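Local coordinates for peroxinectin A (Dictyostelium discoideum, PDB 6ERC), which uses hydrogen peroxide to oxidise phenolic donors as a secreted haem peroxidase, with activity also toward iodide and thiocyanate, at residues 17-22 against 287-292; 26-31 against 293-298; 124-129 against 137-142; 400-405 against 451-456. All blocks are in the same frame, centred on the assembly; numbering follows the deposited sequence.

Contact 1: 17-22 against 287-292; sequences PKQGSI and NVNAQV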
# COMPACT_ATOMS: atom_id res chain seq x y z
N PRO A 17 -4.38 -25.36 1.68
CA PRO A 17 -3.09 -24.93 1.10
C PRO A 17 -3.15 -23.59 0.39
O PRO A 17 -2.27 -22.74 0.59
CB PRO A 17 -2.75 -26.07 0.14
CG PRO A 17 -3.43 -27.26 0.72
CD PRO A 17 -4.71 -26.75 1.32
N LYS A 18 -4.17 -23.37 -0.44
CA LYS A 18 -4.26 -22.13 -1.21
C LYS A 18 -4.68 -20.94 -0.37
O LYS A 18 -4.70 -19.82 -0.88
CB LYS A 18 -5.23 -22.32 -2.38
CG LYS A 18 -4.75 -23.28 -3.45
CD LYS A 18 -5.76 -23.39 -4.59
CE LYS A 18 -5.25 -24.28 -5.72
NZ LYS A 18 -6.26 -24.42 -6.81
N GLN A 19 -5.01 -21.14 0.91
CA GLN A 19 -5.49 -20.05 1.74
C GLN A 19 -4.44 -18.95 1.86
O GLN A 19 -3.33 -19.19 2.35
CB GLN A 19 -5.87 -20.58 3.13
CG GLN A 19 -6.46 -19.54 4.06
CD GLN A 19 -7.11 -20.17 5.27
OE1 GLN A 19 -8.25 -20.65 5.20
NE2 GLN A 19 -6.40 -20.19 6.39
N GLY A 20 -4.79 -17.75 1.40
CA GLY A 20 -3.88 -16.63 1.42
C GLY A 20 -2.92 -16.56 0.25
O GLY A 20 -2.14 -15.61 0.17
N SER A 21 -2.97 -17.52 -0.67
CA SER A 21 -2.03 -17.55 -1.77
C SER A 21 -2.43 -16.56 -2.86
O SER A 21 -3.54 -16.02 -2.87
CB SER A 21 -1.92 -18.97 -2.35
OG SER A 21 -3.15 -19.40 -2.89
N ILE A 22 -1.50 -16.33 -3.79
CA ILE A 22 -1.70 -15.33 -4.83
C ILE A 22 -2.83 -15.75 -5.76
O ILE A 22 -3.09 -16.94 -5.96
CB ILE A 22 -0.38 -15.10 -5.59
CG1 ILE A 22 -0.51 -13.93 -6.56
CG2 ILE A 22 0.03 -16.37 -6.34
CD1 ILE A 22 0.82 -13.39 -7.05
N ASN A 287 -7.15 -21.95 12.17
CA ASN A 287 -8.50 -21.68 11.70
C ASN A 287 -8.69 -20.24 11.23
O ASN A 287 -9.76 -19.91 10.72
CB ASN A 287 -9.51 -21.99 12.80
CG ASN A 287 -9.44 -23.42 13.27
OD1 ASN A 287 -9.20 -24.33 12.47
ND2 ASN A 287 -9.63 -23.64 14.57
N VAL A 288 -7.69 -19.38 11.40
CA VAL A 288 -7.78 -17.99 10.99
C VAL A 288 -7.32 -17.87 9.54
O VAL A 288 -6.29 -18.43 9.15
CB VAL A 288 -6.94 -17.09 11.92
CG1 VAL A 288 -6.78 -15.69 11.34
CG2 VAL A 288 -7.60 -17.02 13.29
N ASN A 289 -8.08 -17.12 8.75
CA ASN A 289 -7.75 -16.87 7.35
C ASN A 289 -7.04 -15.52 7.24
O ASN A 289 -7.62 -14.49 7.60
CB ASN A 289 -9.00 -16.90 6.48
CG ASN A 289 -8.70 -16.77 5.00
OD1 ASN A 289 -7.54 -16.73 4.60
ND2 ASN A 289 -9.74 -16.72 4.18
N ALA A 290 -5.80 -15.54 6.75
CA ALA A 290 -5.01 -14.33 6.61
C ALA A 290 -5.33 -13.56 5.33
O ALA A 290 -4.80 -12.46 5.15
CB ALA A 290 -3.52 -14.67 6.63
N GLN A 291 -6.18 -14.10 4.45
CA GLN A 291 -6.50 -13.44 3.20
C GLN A 291 -6.97 -12.01 3.45
O GLN A 291 -7.66 -11.73 4.43
CB GLN A 291 -7.59 -14.23 2.46
CG GLN A 291 -7.92 -13.71 1.07
CD GLN A 291 -6.88 -14.08 0.04
OE1 GLN A 291 -6.26 -15.14 0.11
NE2 GLN A 291 -6.68 -13.20 -0.94
N VAL A 292 -6.58 -11.10 2.55
CA VAL A 292 -6.95 -9.70 2.71
C VAL A 292 -8.44 -9.52 2.46
O VAL A 292 -9.03 -10.19 1.60
CB VAL A 292 -6.11 -8.82 1.75
CG1 VAL A 292 -6.57 -7.36 1.82
CG2 VAL A 292 -4.63 -8.93 2.08
O HOH W 1 -4.41 -18.16 6.68
O HOH W 2 -3.70 -13.39 -2.11
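Gln19 and Asn289 meet through their side-chain amides, which are stacked with their planes 25° apart. Gln19 CG makes the closest approach, 3.1 Å from Asn289 OD1, and Gln19 CD continues over the same amide. The reach comes from an extended chain whose CG is anti to the backbone N (chi1 -177°). On its own segment Asn289 OD1 accepts from Gln291 N at 3.0 Å, with the donor above the carbonyl plane; this Asx turn fixes the rotation of the amide on which Gln19 rests.

A second van der Waals contact sets Gln291 OE1 3.1 Å from Gly20 CA, the same oxygen being hydrogen-bonded to Thr24 OG1. Gly20 is the third residue of a type II beta turn, Lys18 to Ser21, where a CB would collide with the carbonyl oxygen before it. Lys18 O closes that turn by accepting from both Ser21 N and Ser21 OG.

Two waters bridge the segments. One molecule accepts from Gln19 NE2 at 2.9 Å and from Ala290 N, and donates to Val288 O at 3.1 Å. Another donates to Ser21 O and accepts from Gln291 NE2. An alanine in place of Gln19 would probably leave the Asn289 amide without its stacking mate and the first water with one anchor fewer.

Tyr149, a residue of the sodium site, bonds Gln19 O through its hydroxyl. Arg464 of helix 452-467 holds Asn289 O and Gln291 O, placing the contact between that helix and strand 139-144, whose Asn144 touches Gln291.

Contact 2: 26-31 against 293-298; sequences FIRLAN and SNEFTT. With HEM (protoporphyrin IX containing Fe), chain F.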
# COMPACT_ATOMS: atom_id res chain seq x y z
N PHE A 26 -10.67 -12.04 -2.79
CA PHE A 26 -10.62 -11.30 -1.53
C PHE A 26 -11.67 -11.81 -0.56
O PHE A 26 -12.61 -12.52 -0.93
CB PHE A 26 -10.82 -9.80 -1.77
CG PHE A 26 -9.62 -9.10 -2.34
CD1 PHE A 26 -8.55 -8.76 -1.52
CD2 PHE A 26 -9.58 -8.73 -3.67
CE1 PHE A 26 -7.45 -8.10 -2.04
CE2 PHE A 26 -8.49 -8.07 -4.19
CZ PHE A 26 -7.42 -7.75 -3.38
N ILE A 27 -11.51 -11.42 0.69
CA ILE A 27 -12.50 -11.67 1.73
C ILE A 27 -13.43 -10.47 1.83
O ILE A 27 -13.09 -9.36 1.42
CB ILE A 27 -11.82 -11.98 3.09
CG1 ILE A 27 -10.99 -13.26 3.00
CG2 ILE A 27 -12.83 -12.11 4.22
CD1 ILE A 27 -11.79 -14.52 2.69
N ARG A 28 -14.63 -10.69 2.36
CA ARG A 28 -15.59 -9.63 2.60
C ARG A 28 -15.93 -9.58 4.09
O ARG A 28 -16.28 -10.60 4.68
CB ARG A 28 -16.87 -9.84 1.79
CG ARG A 28 -16.70 -9.74 0.28
CD ARG A 28 -16.77 -8.31 -0.22
NE ARG A 28 -16.65 -8.25 -1.67
CZ ARG A 28 -16.69 -7.13 -2.39
NH1 ARG A 28 -16.85 -5.96 -1.80
NH2 ARG A 28 -16.57 -7.20 -3.71
N LEU A 29 -15.82 -8.39 4.68
CA LEU A 29 -16.38 -8.18 6.01
C LEU A 29 -17.86 -7.87 5.94
O LEU A 29 -18.60 -8.17 6.89
CB LEU A 29 -15.65 -7.03 6.71
CG LEU A 29 -14.13 -7.11 6.79
CD1 LEU A 29 -13.58 -5.91 7.54
CD2 LEU A 29 -13.68 -8.41 7.44
N ALA A 30 -18.32 -7.28 4.84
CA ALA A 30 -19.71 -6.89 4.65
C ALA A 30 -20.16 -7.30 3.26
O ALA A 30 -19.38 -7.28 2.31
CB ALA A 30 -19.89 -5.38 4.85
N ASN A 31 -21.43 -7.66 3.14
CA ASN A 31 -21.97 -8.03 1.84
C ASN A 31 -21.76 -6.88 0.85
O ASN A 31 -21.98 -5.72 1.20
CB ASN A 31 -23.47 -8.35 1.95
CG ASN A 31 -23.73 -9.68 2.59
OD1 ASN A 31 -23.80 -10.71 1.91
ND2 ASN A 31 -23.90 -9.69 3.90
N SER A 293 -9.05 -8.61 3.20
CA SER A 293 -10.46 -8.29 3.01
C SER A 293 -10.61 -7.22 1.94
O SER A 293 -9.76 -6.34 1.78
CB SER A 293 -11.09 -7.81 4.31
OG SER A 293 -10.60 -6.53 4.67
N ASN A 294 -11.72 -7.30 1.21
CA ASN A 294 -11.97 -6.35 0.13
C ASN A 294 -12.08 -4.93 0.66
O ASN A 294 -11.64 -3.98 -0.00
CB ASN A 294 -13.24 -6.74 -0.62
CG ASN A 294 -13.22 -6.29 -2.06
OD1 ASN A 294 -12.98 -5.12 -2.36
ND2 ASN A 294 -13.45 -7.23 -2.97
N GLU A 295 -12.64 -4.76 1.86
CA GLU A 295 -12.80 -3.42 2.42
C GLU A 295 -11.47 -2.86 2.90
O GLU A 295 -11.27 -1.64 2.87
CB GLU A 295 -13.81 -3.45 3.57
CG GLU A 295 -15.20 -3.92 3.18
CD GLU A 295 -15.31 -5.43 3.07
OE1 GLU A 295 -14.26 -6.11 3.11
OE2 GLU A 295 -16.44 -5.94 2.95
N PHE A 296 -10.56 -3.73 3.35
CA PHE A 296 -9.26 -3.26 3.85
C PHE A 296 -8.47 -2.57 2.74
O PHE A 296 -8.09 -1.41 2.87
CB PHE A 296 -8.48 -4.45 4.42
CG PHE A 296 -7.06 -4.11 4.82
CD1 PHE A 296 -6.79 -3.56 6.06
CD2 PHE A 296 -6.00 -4.35 3.95
CE1 PHE A 296 -5.48 -3.25 6.43
CE2 PHE A 296 -4.70 -4.05 4.32
CZ PHE A 296 -4.44 -3.50 5.56
N THR A 297 -8.23 -3.29 1.65
CA THR A 297 -7.39 -2.73 0.59
C THR A 297 -8.14 -1.70 -0.25
O THR A 297 -7.53 -0.72 -0.70
CB THR A 297 -6.86 -3.86 -0.30
OG1 THR A 297 -5.90 -3.34 -1.22
CG2 THR A 297 -7.98 -4.53 -1.08
N THR A 298 -9.44 -1.89 -0.46
CA THR A 298 -10.19 -0.98 -1.32
C THR A 298 -10.55 0.32 -0.60
O THR A 298 -10.54 1.39 -1.21
CB THR A 298 -11.45 -1.66 -1.83
OG1 THR A 298 -11.12 -2.95 -2.38
CG2 THR A 298 -12.12 -0.82 -2.90
CHA HEM F . -3.50 1.73 -4.50
CHB HEM F . -0.60 5.34 -5.89
CHC HEM F . 0.67 6.08 -1.25
CHD HEM F . -2.42 2.63 0.15
C1A HEM F . -2.87 2.69 -5.26
C2A HEM F . -3.10 2.92 -6.67
C3A HEM F . -2.31 3.92 -7.06
C4A HEM F . -1.54 4.34 -5.91
CMA HEM F . -2.20 4.52 -8.48
CAA HEM F . -4.11 2.15 -7.52
CBA HEM F . -5.22 3.12 -7.89
CGA HEM F . -6.48 2.37 -8.22
O1A HEM F . -7.04 1.69 -7.32
O2A HEM F . -6.95 2.46 -9.38
C1B HEM F . 0.00 5.83 -4.76
C2B HEM F . 0.99 6.88 -4.74
C3B HEM F . 1.35 7.09 -3.46
C4B HEM F . 0.60 6.18 -2.63
CMB HEM F . 1.49 7.57 -6.02
CAB HEM F . 2.37 8.10 -2.87
CBB HEM F . 3.02 9.00 -3.62
C1C HEM F . -0.06 5.22 -0.46
C2C HEM F . -0.00 5.13 0.99
C3C HEM F . -0.86 4.16 1.37
C4C HEM F . -1.48 3.63 0.18
CMC HEM F . 0.92 6.04 1.83
CAC HEM F . -1.26 3.60 2.76
CBC HEM F . -0.75 3.98 3.94
C1D HEM F . -2.95 2.06 -0.99
C2D HEM F . -3.82 0.91 -1.03
C3D HEM F . -4.12 0.67 -2.31
C4D HEM F . -3.44 1.65 -3.13
CMD HEM F . -4.31 0.13 0.20
CAD HEM F . -4.99 -0.45 -2.89
CBD HEM F . -4.10 -1.69 -2.91
CGD HEM F . -4.42 -2.58 -4.09
O1D HEM F . -3.88 -2.32 -5.19
O2D HEM F . -5.20 -3.55 -3.93
NA HEM F . -1.91 3.57 -4.83
NB HEM F . -0.22 5.42 -3.46
NC HEM F . -0.97 4.30 -0.92
ND HEM F . -2.74 2.49 -2.28
FE HEM F . -1.45 3.90 -2.87
O HOH W 3 -18.15 -5.47 0.86
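Glu295 carries its carboxylate to the backbone of Leu29 and Ala30. Its CB already points toward the 26-31 segment, and a bend at chi2 (79°) swings CD to 3.4 Å from Leu29 N. From there the oxygens divide the work: OE1 takes Leu29 N at 3.2 Å in an almost straight bond, and OE2 takes Ala30 N at 3.0 Å, each met from above the carboxylate plane. OE2 also receives a weak bond from Leu29 N and a water that bridges to Ala30 O and Arg28 NH1. A leucine here would probably leave the two backbone N-H groups without acceptors and the water without one of its partners. The nearby arginine and the start of the helix probably favour the ionised acid.

Asn294 lays its amide over one face of the Arg28 guanidinium, planes 19° apart, with ND2 3.2 Å above it. The near-parallel planes make this a stack; two donors cannot bond each other, and His390 supplies polar partners, its O for Arg28 NH2 and its ND1 for Asn294 OD1. Ile27 and Ser293 are joined as a single beta bridge, and Asn294 N donates to Ile27 O at a very short modelled 2.5 Å.

Ser293 is the N-cap of helix 294-300, its OG accepting from Phe296 N. One turn on, Thr297 CG2 rests 3.7 Å from Phe26 CE1, and Thr297 OG1 donates to haem propionate O2D at 2.8 Å. The N-terminal segment thus holds the capped start of a helix whose Thr297 belongs to the haem pocket of this animal-type peroxidase.

Contact 3: 124-129 against 137-142; sequences VPCDVG and GKCYEQ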
# COMPACT_ATOMS: atom_id res chain seq x y z
N VAL A 124 -17.85 -16.93 -8.10
CA VAL A 124 -17.78 -17.57 -6.79
C VAL A 124 -19.14 -18.16 -6.47
O VAL A 124 -20.16 -17.83 -7.10
CB VAL A 124 -17.33 -16.58 -5.69
CG1 VAL A 124 -15.91 -16.11 -5.95
CG2 VAL A 124 -18.30 -15.39 -5.58
N PRO A 125 -19.19 -19.07 -5.49
CA PRO A 125 -20.47 -19.64 -5.08
C PRO A 125 -21.33 -18.58 -4.41
O PRO A 125 -20.84 -17.74 -3.66
CB PRO A 125 -20.07 -20.74 -4.09
CG PRO A 125 -18.64 -21.01 -4.34
CD PRO A 125 -18.06 -19.72 -4.80
N CYS A 126 -22.63 -18.63 -4.70
CA CYS A 126 -23.56 -17.66 -4.15
C CYS A 126 -24.01 -18.00 -2.73
O CYS A 126 -24.55 -17.12 -2.05
CB CYS A 126 -24.80 -17.54 -5.05
SG CYS A 126 -24.52 -16.63 -6.59
N ASP A 127 -23.82 -19.24 -2.29
CA ASP A 127 -24.20 -19.66 -0.95
C ASP A 127 -22.97 -19.90 -0.08
O ASP A 127 -22.93 -20.85 0.71
CB ASP A 127 -25.09 -20.90 -1.00
CG ASP A 127 -24.40 -22.08 -1.67
OD1 ASP A 127 -23.20 -21.97 -1.99
OD2 ASP A 127 -25.07 -23.11 -1.87
N VAL A 128 -21.96 -19.05 -0.21
CA VAL A 128 -20.71 -19.18 0.54
C VAL A 128 -20.21 -17.78 0.87
O VAL A 128 -19.95 -16.98 -0.03
CB VAL A 128 -19.64 -19.96 -0.24
CG1 VAL A 128 -18.33 -20.00 0.54
CG2 VAL A 128 -20.13 -21.38 -0.53
N GLY A 129 -20.06 -17.49 2.17
CA GLY A 129 -19.50 -16.23 2.60
C GLY A 129 -20.46 -15.06 2.38
O GLY A 129 -21.67 -15.22 2.26
N GLY A 137 -27.11 -12.64 -12.67
CA GLY A 137 -27.58 -13.85 -12.01
C GLY A 137 -26.49 -14.71 -11.41
O GLY A 137 -26.79 -15.83 -10.98
N LYS A 138 -25.25 -14.23 -11.36
CA LYS A 138 -24.14 -15.00 -10.80
C LYS A 138 -23.43 -14.16 -9.75
O LYS A 138 -23.68 -12.96 -9.61
CB LYS A 138 -23.16 -15.42 -11.91
CG LYS A 138 -23.81 -16.25 -13.01
CD LYS A 138 -22.82 -16.56 -14.13
CE LYS A 138 -23.51 -17.23 -15.32
NZ LYS A 138 -22.54 -17.54 -16.41
N CYS A 139 -22.55 -14.81 -9.00
CA CYS A 139 -21.82 -14.16 -7.92
C CYS A 139 -20.34 -14.06 -8.26
O CYS A 139 -19.72 -15.04 -8.70
CB CYS A 139 -22.02 -14.90 -6.60
SG CYS A 139 -23.72 -14.86 -6.00
N TYR A 140 -19.78 -12.87 -8.05
CA TYR A 140 -18.39 -12.60 -8.37
C TYR A 140 -17.65 -12.02 -7.17
O TYR A 140 -18.24 -11.37 -6.31
CB TYR A 140 -18.23 -11.62 -9.54
CG TYR A 140 -18.86 -12.11 -10.80
CD1 TYR A 140 -20.12 -11.67 -11.17
CD2 TYR A 140 -18.23 -13.04 -11.62
CE1 TYR A 140 -20.73 -12.12 -12.32
CE2 TYR A 140 -18.83 -13.50 -12.77
CZ TYR A 140 -20.08 -13.04 -13.12
OH TYR A 140 -20.67 -13.50 -14.27
N GLU A 141 -16.35 -12.26 -7.17
CA GLU A 141 -15.46 -11.71 -6.16
C GLU A 141 -14.17 -11.25 -6.81
O GLU A 141 -13.69 -11.86 -7.77
CB GLU A 141 -15.17 -12.75 -5.07
CG GLU A 141 -14.37 -12.23 -3.88
CD GLU A 141 -14.92 -10.92 -3.32
OE1 GLU A 141 -14.48 -9.84 -3.79
OE2 GLU A 141 -15.78 -10.96 -2.43
N GLN A 142 -13.64 -10.13 -6.31
CA GLN A 142 -12.40 -9.61 -6.87
C GLN A 142 -11.21 -10.47 -6.47
O GLN A 142 -11.21 -11.14 -5.43
CB GLN A 142 -12.18 -8.15 -6.43
CG GLN A 142 -12.95 -7.11 -7.25
CD GLN A 142 -14.43 -7.08 -6.93
OE1 GLN A 142 -14.83 -7.20 -5.77
NE2 GLN A 142 -15.25 -6.92 -7.95
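Val124 lies over the backbone of the 139-142 strand with its two methyls split between neighbours. CG1 packs 3.6 Å from Glu141 CB, the two side chains meeting at a slant, while CG2 settles against the carbonyl of Cys139, 3.4 Å from Cys139 O. That carbonyl is also the acceptor of a short, nearly straight bond from Val124 N, at 2.7 Å. Backbone bond and methyl contact therefore fall on the same group.

Two residues on, Cys126 SG closes on Cys139 SG at the covalent distance of 2.0 Å. Each sulfur is anti to its own carbonyl carbon, and the bridge is twisted in the right-handed sense with chi3 112°. Cys139 CB approaches Val124 O to 3.5 Å, which packs the disulfide against the Val124 backbone.

From its CB beside Val124, Glu141 leads away into the protein. Its OE1 accepts from Gln142 N at 2.7 Å and from Asn294 ND2, and its OE2 forms a salt bridge with Arg28 NE. Tyr140 points away from Val124, with Lys37 making a cation-pi contact on its ring.

The disulfide covalently closes the exposed connection between strands 113-124 and 139-144, as suits a secreted protein. A single backbone bond and two valine methyls add to it, and inward from the bridge the buried acid has charged and polar partners.

Contact 4: 400-405 against 451-456; sequences RQLGLR and GQTFYL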
# COMPACT_ATOMS: atom_id res chain seq x y z
N ARG A 400 -23.16 -0.56 9.93
CA ARG A 400 -24.10 -1.55 10.45
C ARG A 400 -23.50 -2.95 10.37
O ARG A 400 -23.54 -3.72 11.34
CB ARG A 400 -25.42 -1.49 9.68
CG ARG A 400 -26.26 -0.23 9.92
CD ARG A 400 -27.65 -0.37 9.29
NE ARG A 400 -28.44 0.87 9.34
CZ ARG A 400 -28.54 1.75 8.35
NH1 ARG A 400 -27.91 1.55 7.19
NH2 ARG A 400 -29.28 2.84 8.51
N GLN A 401 -22.93 -3.30 9.21
CA GLN A 401 -22.39 -4.64 9.02
C GLN A 401 -21.08 -4.86 9.76
O GLN A 401 -20.63 -6.01 9.84
CB GLN A 401 -22.20 -4.91 7.52
CG GLN A 401 -23.51 -4.91 6.75
CD GLN A 401 -23.35 -5.39 5.32
OE1 GLN A 401 -23.12 -6.58 5.08
NE2 GLN A 401 -23.48 -4.48 4.37
N LEU A 402 -20.47 -3.81 10.29
CA LEU A 402 -19.29 -3.94 11.15
C LEU A 402 -19.65 -3.92 12.63
O LEU A 402 -18.75 -3.94 13.47
CB LEU A 402 -18.29 -2.82 10.85
CG LEU A 402 -17.66 -2.82 9.46
CD1 LEU A 402 -16.86 -1.55 9.24
CD2 LEU A 402 -16.77 -4.04 9.25
N GLY A 403 -20.94 -3.87 12.96
CA GLY A 403 -21.35 -3.80 14.35
C GLY A 403 -21.31 -2.41 14.94
O GLY A 403 -21.30 -2.27 16.16
N LEU A 404 -21.28 -1.38 14.10
CA LEU A 404 -21.27 0.00 14.57
C LEU A 404 -22.63 0.64 14.37
O LEU A 404 -23.45 0.20 13.57
CB LEU A 404 -20.19 0.81 13.82
CG LEU A 404 -18.76 0.30 14.00
CD1 LEU A 404 -17.80 1.04 13.07
CD2 LEU A 404 -18.31 0.43 15.44
N ARG A 405 -22.88 1.70 15.14
CA ARG A 405 -24.14 2.42 15.02
C ARG A 405 -24.10 3.34 13.80
O ARG A 405 -23.11 4.03 13.57
CB ARG A 405 -24.41 3.25 16.27
CG ARG A 405 -24.98 2.44 17.44
CD ARG A 405 -25.38 3.35 18.59
NE ARG A 405 -26.39 2.74 19.45
CZ ARG A 405 -27.69 2.68 19.16
NH1 ARG A 405 -28.15 3.19 18.03
NH2 ARG A 405 -28.53 2.10 20.01
N GLY A 451 -10.19 7.30 11.64
CA GLY A 451 -11.48 7.30 12.30
C GLY A 451 -11.86 5.93 12.81
O GLY A 451 -11.19 4.92 12.59
N GLN A 452 -13.00 5.89 13.51
CA GLN A 452 -13.48 4.65 14.10
C GLN A 452 -13.66 3.57 13.04
O GLN A 452 -13.25 2.42 13.22
CB GLN A 452 -14.79 4.90 14.84
CG GLN A 452 -15.33 3.69 15.59
CD GLN A 452 -16.75 3.90 16.06
OE1 GLN A 452 -17.59 4.42 15.33
NE2 GLN A 452 -17.02 3.50 17.30
N THR A 453 -14.29 3.92 11.92
CA THR A 453 -14.59 2.93 10.89
C THR A 453 -13.31 2.33 10.32
O THR A 453 -13.11 1.12 10.34
CB THR A 453 -15.45 3.55 9.79
OG1 THR A 453 -16.63 4.11 10.38
CG2 THR A 453 -15.84 2.51 8.76
N PHE A 454 -12.44 3.19 9.78
CA PHE A 454 -11.18 2.70 9.23
C PHE A 454 -10.36 1.98 10.30
O PHE A 454 -9.70 0.97 10.01
CB PHE A 454 -10.39 3.86 8.63
CG PHE A 454 -10.91 4.34 7.29
CD1 PHE A 454 -12.07 3.82 6.74
CD2 PHE A 454 -10.21 5.30 6.58
CE1 PHE A 454 -12.53 4.26 5.52
CE2 PHE A 454 -10.67 5.74 5.35
CZ PHE A 454 -11.83 5.22 4.82
N TYR A 455 -10.39 2.48 11.53
CA TYR A 455 -9.69 1.82 12.63
C TYR A 455 -10.12 0.36 12.75
O TYR A 455 -9.28 -0.54 12.86
CB TYR A 455 -9.97 2.57 13.93
CG TYR A 455 -9.28 2.02 15.16
CD1 TYR A 455 -9.77 0.91 15.83
CD2 TYR A 455 -8.15 2.64 15.67
CE1 TYR A 455 -9.15 0.42 16.95
CE2 TYR A 455 -7.52 2.16 16.79
CZ TYR A 455 -8.02 1.05 17.43
OH TYR A 455 -7.39 0.56 18.56
N LEU A 456 -11.43 0.11 12.72
CA LEU A 456 -11.94 -1.24 12.92
C LEU A 456 -11.52 -2.16 11.77
O LEU A 456 -11.15 -3.32 12.01
CB LEU A 456 -13.46 -1.21 13.07
CG LEU A 456 -14.13 -2.45 13.66
CD1 LEU A 456 -15.42 -2.07 14.35
CD2 LEU A 456 -14.40 -3.51 12.59
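Thr453 OG1, beside Leu404 CD1, is gripped by a hydrogen bond with Glu442 OE2 and a weak one with Arg399 NH1. The leucine methyl stands 4.2 Å from that oxygen, an apolar neighbour to a group whose bonding is provided elsewhere. Gln452 behaves similarly. A chi1 of -175° turns its CG away from the backbone N, and the extended chain runs antiparallel alongside Leu404, so that NE2 lies 3.8 Å from Leu404 CD2. The polar end is engaged through OE1, which bonds Arg399 NH2.

Leu404 and Leu456 meet end-on, with Leu404 CD2 and Leu456 CD1 4.0 Å apart. Leu402, before Gly403 in the chain, brings its CD2 to 4.1 Å from Leu456 CD2, the two side chains lying antiparallel. The two Leu456 methyls thus have different side-chain partners, though CD1 also touches the backbone at Leu402 O, at 3.9 Å.

What brings Leu402 and Leu404 to the same partner is the Schellman motif ending helix 395-401. Gly403 adopts positive phi (82°), and its N bonds back to Arg400 O at 3.1 Å. On the other segment, helix 452-467 begins with Gly451 at the N-cap; Gln452 and Leu456, one turn apart, point at the leucines, with Thr453 beside them.

Leu402 CD1 adds a looser touch on Thr453 CG2. Phe454, pointing away from the leucines, packs on Thr299 and Ala300 of helix 294-300.

Overall arrangement
From the N terminus, contact 1 joins the loop before strand 24-25 to the loop before helix 294-300. Contact 2 follows closely on both segments, so the two cross, their segments alternating along the chain, and Val292 O probably bonds Ile27 N where they meet. Contact 3, a short hairpin-like closure between strands 113-124 and 139-144, falls within both of these long loops and touches contact 2 alone, through Gln142 O with Phe26 N. Contact 4 opens later, after all three have closed, and ties helix 395-401 to helix 452-467. It reaches contact 2 at Gln401 OE1, probably bonded to Asn31 N. Contact 2 therefore links the sheet edge, the haem-side helix and helices 395-401 and 452-467.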